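Local atomic coordinates of thiamin pyrophosphokinase (Geobacillus thermodenitrificans, PDB entry 3K94), a protein that probably catalyses the transfer of a pyrophosphate group from ATP to thiamine, yielding the cofactor thiamine diphosphate. Residues 132-143 against 197-208; 81-89 against 115-124. All coordinates share one frame; numbering follows the deposited sequence.

Contact 1 (132-143 against 197-208); sequences VLTVHLPGTYTV and FSFSEGILMMIR
Strand 132-136 runs antiparallel to strand 204-208, their axes 4.7 Å apart at closest, and Thr134 pairs with Met206 by two backbone hydrogen bonds; beyond His136 the register slips by two, and a second ladder joins 139-143 to 197-199. Two strand pairs belonging to different sheets are thus coupled where both chains pass through short loops, and aromatic side chains fill the angle between them. Phe197 supplies the wedge. With its CG between the backbone N and the carbonyl carbon (chi1 62°), the ring is thrown toward the first ladder and meets His136 in a T-shaped pair: CZ of Phe197 lies 3.6 Å from CE1 of His136, edge against face, the planes at 75°. Tyr141 CB sits over one face of the Phe197 ring in a CH-pi contact, while Val143 CG2 presses on its edge, 3.5 Å from CD1 of Phe197. An alanine in place of Phe197 would probably open a gap between the two ladders and leave the His136 ring without its edge-on partner. Across the Tyr141 ring, CD2 of His136 stands over the centre of a face, and the Tyr141 OH gives a short hydrogen bond (2.5 Å) to Leu137 O from above the carbonyl plane, tethering the far end of the side chain to the 137-138 link. Val143 CG1 covers the guanidinium face of Arg208, 3.6 Å from CZ; NH2 of Arg208 is hydrogen-bonded to Met144 O. Tyr154 of strand 151-156 meets Phe197; Leu133 and Val135 pack on helix 106-118, and Phe110 of the second subunit touches Leu133, Met205 and Ile207.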
loop_
_atom_site.group_PDB
_atom_site.type_symbol
_atom_site.label_atom_id
_atom_site.label_comp_id
_atom_site.label_asym_id
_atom_site.label_seq_id
_atom_site.Cartn_x
_atom_site.Cartn_y
_atom_site.Cartn_z
ATOM N N VAL B 132 9.357 4.781 -4.180
ATOM C CA VAL B 132 10.246 4.614 -3.058
ATOM C C VAL B 132 9.493 5.173 -1.865
ATOM O O VAL B 132 9.019 6.299 -1.887
ATOM C CB VAL B 132 11.618 5.311 -3.254
ATOM C CG1 VAL B 132 11.421 6.756 -3.666
ATOM C CG2 VAL B 132 12.421 5.247 -1.975
ATOM N N LEU B 133 9.360 4.360 -0.829
ATOM C CA LEU B 133 8.587 4.748 0.340
ATOM C C LEU B 133 9.505 4.757 1.545
ATOM O O LEU B 133 10.316 3.846 1.722
ATOM C CB LEU B 133 7.385 3.802 0.530
ATOM C CG LEU B 133 6.400 4.036 1.684
ATOM C CD1 LEU B 133 5.092 3.326 1.398
ATOM C CD2 LEU B 133 6.988 3.549 3.014
ATOM N N THR B 134 9.400 5.819 2.340
ATOM C CA THR B 134 10.231 6.013 3.514
ATOM C C THR B 134 9.407 6.664 4.622
ATOM O O THR B 134 8.419 7.357 4.355
ATOM C CB THR B 134 11.460 6.919 3.223
ATOM O OG1 THR B 134 11.035 8.176 2.664
ATOM C CG2 THR B 134 12.427 6.243 2.267
ATOM N N VAL B 135 9.815 6.440 5.868
ATOM C CA VAL B 135 9.182 7.102 7.008
ATOM C C VAL B 135 10.260 7.832 7.803
ATOM O O VAL B 135 11.419 7.413 7.813
ATOM C CB VAL B 135 8.406 6.105 7.908
ATOM C CG1 VAL B 135 7.337 5.361 7.090
ATOM C CG2 VAL B 135 9.360 5.129 8.545
ATOM N N HIS B 136 9.882 8.918 8.467
ATOM C CA HIS B 136 10.872 9.816 9.060
ATOM C C HIS B 136 10.478 10.352 10.433
ATOM O O HIS B 136 9.305 10.649 10.691
ATOM C CB HIS B 136 11.126 11.004 8.124
ATOM C CG HIS B 136 11.644 10.608 6.781
ATOM N ND1 HIS B 136 10.822 10.426 5.688
ATOM C CD2 HIS B 136 12.900 10.339 6.356
ATOM C CE1 HIS B 136 11.553 10.069 4.646
ATOM N NE2 HIS B 136 12.815 9.996 5.029
ATOM N N LEU B 137 11.484 10.510 11.286
ATOM C CA LEU B 137 11.331 11.188 12.566
ATOM C C LEU B 137 11.732 12.652 12.377
ATOM O O LEU B 137 12.264 13.016 11.329
ATOM C CB LEU B 137 12.203 10.501 13.624
ATOM C CG LEU B 137 11.872 9.006 13.837
ATOM C CD1 LEU B 137 12.729 8.383 14.936
ATOM C CD2 LEU B 137 10.380 8.781 14.146
ATOM N N PRO B 138 11.475 13.506 13.383
ATOM C CA PRO B 138 11.813 14.921 13.186
ATOM C C PRO B 138 13.274 15.145 12.794
ATOM O O PRO B 138 14.181 14.414 13.215
ATOM C CB PRO B 138 11.501 15.548 14.550
ATOM C CG PRO B 138 10.390 14.686 15.097
ATOM C CD PRO B 138 10.748 13.281 14.647
ATOM N N GLY B 139 13.481 16.160 11.963
ATOM C CA GLY B 139 14.800 16.501 11.461
ATOM C C GLY B 139 14.652 17.229 10.142
ATOM O O GLY B 139 13.541 17.608 9.763
ATOM N N THR B 140 15.768 17.446 9.457
ATOM C CA THR B 140 15.770 18.036 8.128
ATOM C C THR B 140 16.334 17.001 7.181
ATOM O O THR B 140 17.340 16.355 7.482
ATOM C CB THR B 140 16.663 19.299 8.059
ATOM O OG1 THR B 140 16.170 20.299 8.959
ATOM C CG2 THR B 140 16.671 19.864 6.662
ATOM N N TYR B 141 15.698 16.843 6.030
ATOM C CA TYR B 141 16.085 15.786 5.109
ATOM C C TYR B 141 16.218 16.351 3.724
ATOM O O TYR B 141 15.498 17.277 3.365
ATOM C CB TYR B 141 15.032 14.673 5.118
ATOM C CG TYR B 141 14.858 14.042 6.479
ATOM C CD1 TYR B 141 15.708 13.019 6.901
ATOM C CD2 TYR B 141 13.863 14.479 7.350
ATOM C CE1 TYR B 141 15.567 12.446 8.150
ATOM C CE2 TYR B 141 13.710 13.910 8.604
ATOM C CZ TYR B 141 14.572 12.898 8.997
ATOM O OH TYR B 141 14.433 12.322 10.237
ATOM N N THR B 142 17.124 15.795 2.935
ATOM C CA THR B 142 17.273 16.235 1.555
ATOM C C THR B 142 16.407 15.413 0.627
ATOM O O THR B 142 16.018 14.285 0.942
ATOM C CB THR B 142 18.737 16.124 1.051
ATOM O OG1 THR B 142 19.144 14.752 1.081
ATOM C CG2 THR B 142 19.669 16.953 1.915
ATOM N N VAL B 143 16.119 15.996 -0.529
ATOM C CA VAL B 143 15.451 15.304 -1.604
ATOM C C VAL B 143 16.223 15.740 -2.844
ATOM O O VAL B 143 16.380 16.932 -3.081
ATOM C CB VAL B 143 13.969 15.761 -1.697
ATOM C CG1 VAL B 143 13.288 15.162 -2.903
ATOM C CG2 VAL B 143 13.226 15.401 -0.427
ATOM N N PHE B 197 12.868 18.736 3.142
ATOM C CA PHE B 197 11.683 18.788 3.986
ATOM C C PHE B 197 12.136 18.701 5.422
ATOM O O PHE B 197 13.136 18.061 5.708
ATOM C CB PHE B 197 10.625 17.713 3.638
ATOM C CG PHE B 197 11.084 16.275 3.805
ATOM C CD1 PHE B 197 11.831 15.650 2.815
ATOM C CD2 PHE B 197 10.701 15.531 4.917
ATOM C CE1 PHE B 197 12.234 14.314 2.945
ATOM C CE2 PHE B 197 11.092 14.182 5.069
ATOM C CZ PHE B 197 11.864 13.577 4.075
ATOM N N SER B 198 11.425 19.365 6.323
ATOM C CA SER B 198 11.782 19.298 7.731
ATOM C C SER B 198 10.544 19.453 8.579
ATOM O O SER B 198 9.548 20.025 8.143
ATOM C CB SER B 198 12.815 20.377 8.095
ATOM O OG SER B 198 12.256 21.684 8.031
ATOM N N PHE B 199 10.608 18.944 9.798
ATOM C CA PHE B 199 9.511 19.075 10.737
ATOM C C PHE B 199 10.081 18.881 12.121
ATOM O O PHE B 199 11.111 18.231 12.274
ATOM C CB PHE B 199 8.372 18.080 10.435
ATOM C CG PHE B 199 8.804 16.628 10.369
ATOM C CD1 PHE B 199 9.419 16.123 9.229
ATOM C CD2 PHE B 199 8.567 15.765 11.435
ATOM C CE1 PHE B 199 9.814 14.787 9.157
ATOM C CE2 PHE B 199 8.947 14.415 11.371
ATOM C CZ PHE B 199 9.576 13.924 10.232
ATOM N N SER B 200 9.418 19.442 13.127
ATOM C CA SER B 200 9.976 19.449 14.478
ATOM C C SER B 200 9.327 18.416 15.386
ATOM O O SER B 200 9.887 18.048 16.412
ATOM C CB SER B 200 9.823 20.838 15.107
ATOM O OG SER B 200 8.460 21.092 15.390
ATOM N N GLU B 201 8.133 17.966 15.020
ATOM C CA GLU B 201 7.418 16.980 15.825
ATOM C C GLU B 201 6.689 15.966 14.963
ATOM O O GLU B 201 6.218 16.295 13.874
ATOM C CB GLU B 201 6.391 17.655 16.729
ATOM C CG GLU B 201 6.980 18.475 17.843
ATOM C CD GLU B 201 5.913 18.983 18.785
ATOM O OE1 GLU B 201 4.756 18.520 18.667
ATOM O OE2 GLU B 201 6.230 19.841 19.637
ATOM N N GLY B 202 6.584 14.743 15.474
ATOM C CA GLY B 202 5.756 13.724 14.856
ATOM C C GLY B 202 6.496 12.752 13.956
ATOM O O GLY B 202 7.722 12.641 14.012
ATOM N N ILE B 203 5.735 12.047 13.121
ATOM C CA ILE B 203 6.274 11.003 12.260
ATOM C C ILE B 203 5.640 11.106 10.886
ATOM O O ILE B 203 4.419 11.116 10.762
ATOM C CB ILE B 203 5.980 9.601 12.812
ATOM C CG1 ILE B 203 6.448 9.477 14.262
ATOM C CG2 ILE B 203 6.644 8.526 11.944
ATOM C CD1 ILE B 203 6.272 8.087 14.811
ATOM N N LEU B 204 6.462 11.153 9.847
ATOM C CA LEU B 204 5.959 11.505 8.525
ATOM C C LEU B 204 6.394 10.523 7.453
ATOM O O LEU B 204 7.562 10.122 7.396
ATOM C CB LEU B 204 6.440 12.902 8.148
ATOM C CG LEU B 204 5.938 13.481 6.830
ATOM C CD1 LEU B 204 4.511 13.978 7.015
ATOM C CD2 LEU B 204 6.835 14.617 6.367
HETATM N N MSE B 205 5.458 10.153 6.588
HETATM C CA MSE B 205 5.763 9.259 5.487
HETATM C C MSE B 205 5.975 10.028 4.197
HETATM O O MSE B 205 5.184 10.903 3.858
HETATM C CB MSE B 205 4.634 8.239 5.304
HETATM C CG MSE B 205 4.835 7.330 4.110
HETATM SE SE MSE B 205 3.438 5.950 3.909
HETATM C CE MSE B 205 1.858 7.058 4.137
HETATM N N MSE B 206 7.045 9.707 3.475
HETATM C CA MSE B 206 7.212 10.241 2.128
HETATM C C MSE B 206 7.143 9.150 1.071
HETATM O O MSE B 206 7.777 8.114 1.203
HETATM C CB MSE B 206 8.527 11.005 1.967
HETATM C CG MSE B 206 8.722 11.521 0.531
HETATM SE SE MSE B 206 10.371 12.563 0.209
HETATM C CE MSE B 206 11.716 11.261 0.824
ATOM N N ILE B 207 6.363 9.390 0.024
ATOM C CA ILE B 207 6.388 8.516 -1.135
ATOM C C ILE B 207 6.757 9.308 -2.384
ATOM O O ILE B 207 6.123 10.310 -2.699
ATOM C CB ILE B 207 5.046 7.796 -1.338
ATOM C CG1 ILE B 207 4.750 6.886 -0.140
ATOM C CG2 ILE B 207 5.083 6.981 -2.634
ATOM C CD1 ILE B 207 3.284 6.441 -0.036
ATOM N N ARG B 208 7.818 8.878 -3.061
ATOM C CA ARG B 208 8.176 9.435 -4.359
ATOM C C ARG B 208 7.809 8.387 -5.370
ATOM O O ARG B 208 8.164 7.221 -5.220
ATOM C CB ARG B 208 9.673 9.765 -4.450
ATOM C CG ARG B 208 10.167 10.769 -3.419
ATOM C CD ARG B 208 11.668 11.037 -3.575
ATOM N NE ARG B 208 11.953 11.870 -4.743
ATOM C CZ ARG B 208 13.164 12.295 -5.111
ATOM N NH1 ARG B 208 14.250 11.977 -4.411
ATOM N NH2 ARG B 208 13.287 13.038 -6.200
#

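Contact 2 (81-89 against 115-124)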
loop_
_atom_site.group_PDB
_atom_site.type_symbol
_atom_site.label_atom_id
_atom_site.label_comp_id
_atom_site.label_asym_id
_atom_site.label_seq_id
_atom_site.Cartn_x
_atom_site.Cartn_y
_atom_site.Cartn_z
HETATM N N MSE B 81 10.774 -11.279 5.960
HETATM C CA MSE B 81 11.289 -9.945 5.728
HETATM C C MSE B 81 11.699 -9.315 7.060
HETATM O O MSE B 81 12.721 -8.622 7.157
HETATM C CB MSE B 81 10.219 -9.084 5.056
HETATM C CG MSE B 81 10.686 -7.682 4.734
HETATM SE SE MSE B 81 12.040 -7.696 3.333
HETATM C CE MSE B 81 10.987 -8.225 1.785
ATOM N N GLU B 82 10.891 -9.559 8.085
ATOM C CA GLU B 82 11.147 -9.016 9.411
ATOM C C GLU B 82 12.460 -9.547 9.983
ATOM O O GLU B 82 13.305 -8.772 10.422
ATOM C CB GLU B 82 10.001 -9.347 10.373
ATOM C CG GLU B 82 10.327 -8.990 11.808
ATOM C CD GLU B 82 9.124 -9.057 12.722
ATOM O OE1 GLU B 82 8.176 -9.803 12.408
ATOM O OE2 GLU B 82 9.127 -8.364 13.759
ATOM N N ILE B 83 12.642 -10.861 9.968
ATOM C CA ILE B 83 13.894 -11.392 10.494
ATOM C C ILE B 83 15.071 -10.886 9.674
ATOM O O ILE B 83 16.119 -10.545 10.242
ATOM C CB ILE B 83 13.915 -12.943 10.659
ATOM C CG1 ILE B 83 13.610 -13.663 9.347
ATOM C CG2 ILE B 83 12.924 -13.380 11.732
ATOM C CD1 ILE B 83 13.442 -15.165 9.526
ATOM N N ALA B 84 14.889 -10.794 8.352
ATOM C CA ALA B 84 15.950 -10.243 7.504
ATOM C C ALA B 84 16.276 -8.805 7.907
ATOM O O ALA B 84 17.434 -8.443 8.083
ATOM C CB ALA B 84 15.577 -10.329 6.014
ATOM N N LEU B 85 15.245 -7.987 8.079
ATOM C CA LEU B 85 15.478 -6.596 8.441
ATOM C C LEU B 85 16.065 -6.466 9.853
ATOM O O LEU B 85 16.979 -5.669 10.070
ATOM C CB LEU B 85 14.211 -5.761 8.307
ATOM C CG LEU B 85 14.408 -4.273 8.605
ATOM C CD1 LEU B 85 15.376 -3.602 7.617
ATOM C CD2 LEU B 85 13.074 -3.594 8.613
ATOM N N ASP B 86 15.540 -7.249 10.797
ATOM C CA ASP B 86 16.066 -7.276 12.157
ATOM C C ASP B 86 17.595 -7.485 12.141
ATOM O O ASP B 86 18.337 -6.870 12.909
ATOM C CB ASP B 86 15.394 -8.394 12.959
ATOM C CG ASP B 86 13.964 -8.068 13.361
ATOM O OD1 ASP B 86 13.552 -6.887 13.277
ATOM O OD2 ASP B 86 13.247 -9.009 13.767
ATOM N N TRP B 87 18.062 -8.349 11.248
ATOM C CA TRP B 87 19.488 -8.610 11.122
ATOM C C TRP B 87 20.175 -7.426 10.445
ATOM O O TRP B 87 21.144 -6.870 10.967
ATOM C CB TRP B 87 19.741 -9.924 10.357
ATOM C CG TRP B 87 21.185 -10.124 9.955
ATOM C CD1 TRP B 87 22.194 -10.635 10.734
ATOM C CD2 TRP B 87 21.784 -9.803 8.688
ATOM N NE1 TRP B 87 23.375 -10.639 10.030
ATOM C CE2 TRP B 87 23.154 -10.140 8.775
ATOM C CE3 TRP B 87 21.299 -9.255 7.494
ATOM C CZ2 TRP B 87 24.042 -9.950 7.713
ATOM C CZ3 TRP B 87 22.182 -9.075 6.436
ATOM C CH2 TRP B 87 23.537 -9.418 6.556
ATOM N N ALA B 88 19.664 -7.038 9.283
ATOM C CA ALA B 88 20.205 -5.906 8.529
ATOM C C ALA B 88 20.476 -4.664 9.379
ATOM O O ALA B 88 21.522 -4.036 9.237
ATOM C CB ALA B 88 19.270 -5.548 7.375
ATOM N N VAL B 89 19.536 -4.288 10.244
ATOM C CA VAL B 89 19.717 -3.063 11.031
ATOM C C VAL B 89 20.849 -3.143 12.061
ATOM O O VAL B 89 21.149 -2.151 12.722
ATOM C CB VAL B 89 18.431 -2.619 11.761
ATOM C CG1 VAL B 89 17.309 -2.391 10.767
ATOM C CG2 VAL B 89 18.039 -3.636 12.830
ATOM N N LEU B 115 7.183 -2.260 9.856
ATOM C CA LEU B 115 8.609 -2.502 10.105
ATOM C C LEU B 115 9.429 -1.227 9.918
ATOM O O LEU B 115 10.283 -0.904 10.740
ATOM C CB LEU B 115 9.151 -3.593 9.177
ATOM C CG LEU B 115 8.828 -5.039 9.538
ATOM C CD1 LEU B 115 9.148 -5.960 8.375
ATOM C CD2 LEU B 115 9.635 -5.429 10.758
ATOM N N LEU B 116 9.177 -0.496 8.837
ATOM C CA LEU B 116 9.847 0.784 8.664
ATOM C C LEU B 116 9.581 1.715 9.860
ATOM O O LEU B 116 10.488 2.406 10.347
ATOM C CB LEU B 116 9.448 1.438 7.341
ATOM C CG LEU B 116 10.349 1.070 6.153
ATOM C CD1 LEU B 116 10.448 -0.431 6.002
ATOM C CD2 LEU B 116 9.848 1.720 4.864
ATOM N N LEU B 117 8.338 1.726 10.331
ATOM C CA LEU B 117 7.965 2.539 11.488
ATOM C C LEU B 117 8.663 2.099 12.755
ATOM O O LEU B 117 9.138 2.929 13.523
ATOM C CB LEU B 117 6.459 2.506 11.711
ATOM C CG LEU B 117 5.730 3.229 10.594
ATOM C CD1 LEU B 117 4.244 2.975 10.712
ATOM C CD2 LEU B 117 6.076 4.717 10.654
ATOM N N LYS B 118 8.717 0.792 12.980
ATOM C CA LYS B 118 9.441 0.271 14.129
ATOM C C LYS B 118 10.887 0.748 14.102
ATOM O O LYS B 118 11.447 1.106 15.139
ATOM C CB LYS B 118 9.381 -1.253 14.184
ATOM C CG LYS B 118 10.310 -1.847 15.239
ATOM C CD LYS B 118 10.167 -3.354 15.326
ATOM C CE LYS B 118 11.060 -3.939 16.407
ATOM N NZ LYS B 118 10.726 -5.371 16.636
ATOM N N TYR B 119 11.488 0.764 12.916
ATOM C CA TYR B 119 12.868 1.218 12.766
ATOM C C TYR B 119 12.938 2.605 12.123
ATOM O O TYR B 119 13.811 2.873 11.300
ATOM C CB TYR B 119 13.677 0.211 11.942
ATOM C CG TYR B 119 13.830 -1.147 12.603
ATOM C CD1 TYR B 119 14.603 -1.301 13.745
ATOM C CD2 TYR B 119 13.213 -2.273 12.077
ATOM C CE1 TYR B 119 14.748 -2.542 14.349
ATOM C CE2 TYR B 119 13.356 -3.513 12.665
ATOM C CZ TYR B 119 14.118 -3.643 13.803
ATOM O OH TYR B 119 14.263 -4.881 14.389
ATOM N N ALA B 120 12.015 3.481 12.507
ATOM C CA ALA B 120 11.911 4.798 11.895
ATOM C C ALA B 120 13.205 5.616 11.954
ATOM O O ALA B 120 13.430 6.475 11.114
ATOM C CB ALA B 120 10.740 5.586 12.504
ATOM N N ASP B 121 14.053 5.357 12.941
ATOM C CA ASP B 121 15.310 6.106 13.042
ATOM C C ASP B 121 16.414 5.589 12.124
ATOM O O ASP B 121 17.490 6.170 12.063
ATOM C CB ASP B 121 15.819 6.182 14.492
ATOM C CG ASP B 121 16.036 4.806 15.127
ATOM O OD1 ASP B 121 15.507 3.788 14.626
ATOM O OD2 ASP B 121 16.738 4.750 16.157
ATOM N N ARG B 122 16.145 4.498 11.415
ATOM C CA ARG B 122 17.121 3.932 10.479
ATOM C C ARG B 122 16.770 4.264 9.033
ATOM O O ARG B 122 15.604 4.390 8.683
ATOM C CB ARG B 122 17.183 2.417 10.631
ATOM C CG ARG B 122 17.078 1.936 12.062
ATOM C CD ARG B 122 18.238 2.437 12.900
ATOM N NE ARG B 122 18.482 1.554 14.037
ATOM C CZ ARG B 122 19.476 0.675 14.095
ATOM N NH1 ARG B 122 20.329 0.565 13.085
ATOM N NH2 ARG B 122 19.617 -0.088 15.167
ATOM N N PRO B 123 17.791 4.382 8.185
ATOM C CA PRO B 123 17.609 4.684 6.763
ATOM C C PRO B 123 17.145 3.452 6.003
ATOM O O PRO B 123 17.985 2.678 5.547
ATOM C CB PRO B 123 19.021 5.066 6.301
ATOM C CG PRO B 123 19.842 5.195 7.560
ATOM C CD PRO B 123 19.213 4.284 8.549
ATOM N N ILE B 124 15.835 3.268 5.865
ATOM C CA ILE B 124 15.319 2.097 5.163
ATOM C C ILE B 124 14.360 2.597 4.096
ATOM O O ILE B 124 13.586 3.502 4.356
ATOM C CB ILE B 124 14.613 1.114 6.134
ATOM C CG1 ILE B 124 15.526 0.782 7.321
ATOM C CG2 ILE B 124 14.191 -0.171 5.420
ATOM C CD1 ILE B 124 14.781 0.353 8.552
HETATM O O HOH W 1 10.956 -6.490 14.410
#
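Leu85 and Val89, one helical turn apart, face Leu115 and Tyr119 at the end of the partner helix, and this apolar strip is the tight part of the contact. CD2 of Leu85 lies 3.7 Å from CD2 of Tyr119 and also touches CB of Leu115, its other methyl meeting Ile124 CD1 tip to tip. Val89 crosses the Tyr119 ring at about a right angle: CG1 stands over the centre of one face, 4.1 Å from the ring centroid, and CG2 reaches CE1. The opposite face is covered by CG of Lys118, so the ring is clasped between two aliphatic groups, which hold its tilt. At the rim Tyr119 OH donates to OD1 of Asp86 a hydrogen bond that is very short in the model (2.4 Å, a doubtful length), the carboxylate turned 72° from the ring.

Toward solvent the fit slackens and water takes over. Glu82 OE2 and Lys118 NZ remain 4.4 Å apart, beyond a salt bridge, and one water links them, donating to Glu82 OE2 and to Asp86 OD1 (2.9 Å) while accepting from Lys118 NZ. Arg122, its chain bent at chi2 (-63°), lays its guanidinium against Val89 CB and sends NH1 to a lone pair of Val89 O at 2.9 Å, in the carbonyl plane although the oxygen lies out of the guanidinium plane.

Helix 80-88 thus packs against the end of helix 106-118 and the turn that follows it. Ala84 and Trp87 lean on strand 28-30, Leu116 rests on strand 131-136, and Leu184 of the second subunit packs on Glu82 and Leu115.

Overall arrangement
The two contacts follow one another along the chain, neither nested nor crossed. From the N terminus, contact 2 comes first: helix 80-88 departs through strand 97-99 and returns as the end of helix 106-118, closing a loop of 25 residues in the catalytic domain. Contact 1 opens soon after, at residue 132, and closes a longer loop of 53 residues without helix. Their centres lie 16 Å apart, yet they touch where Val135 CG2 meets Leu116 O and Leu137 packs on Ala120 and Asp121. Strand 125-128 continues from contact 2 and pairs with strand 131-136 of contact 1, joining the parallel and antiparallel parts of the mixed sheet.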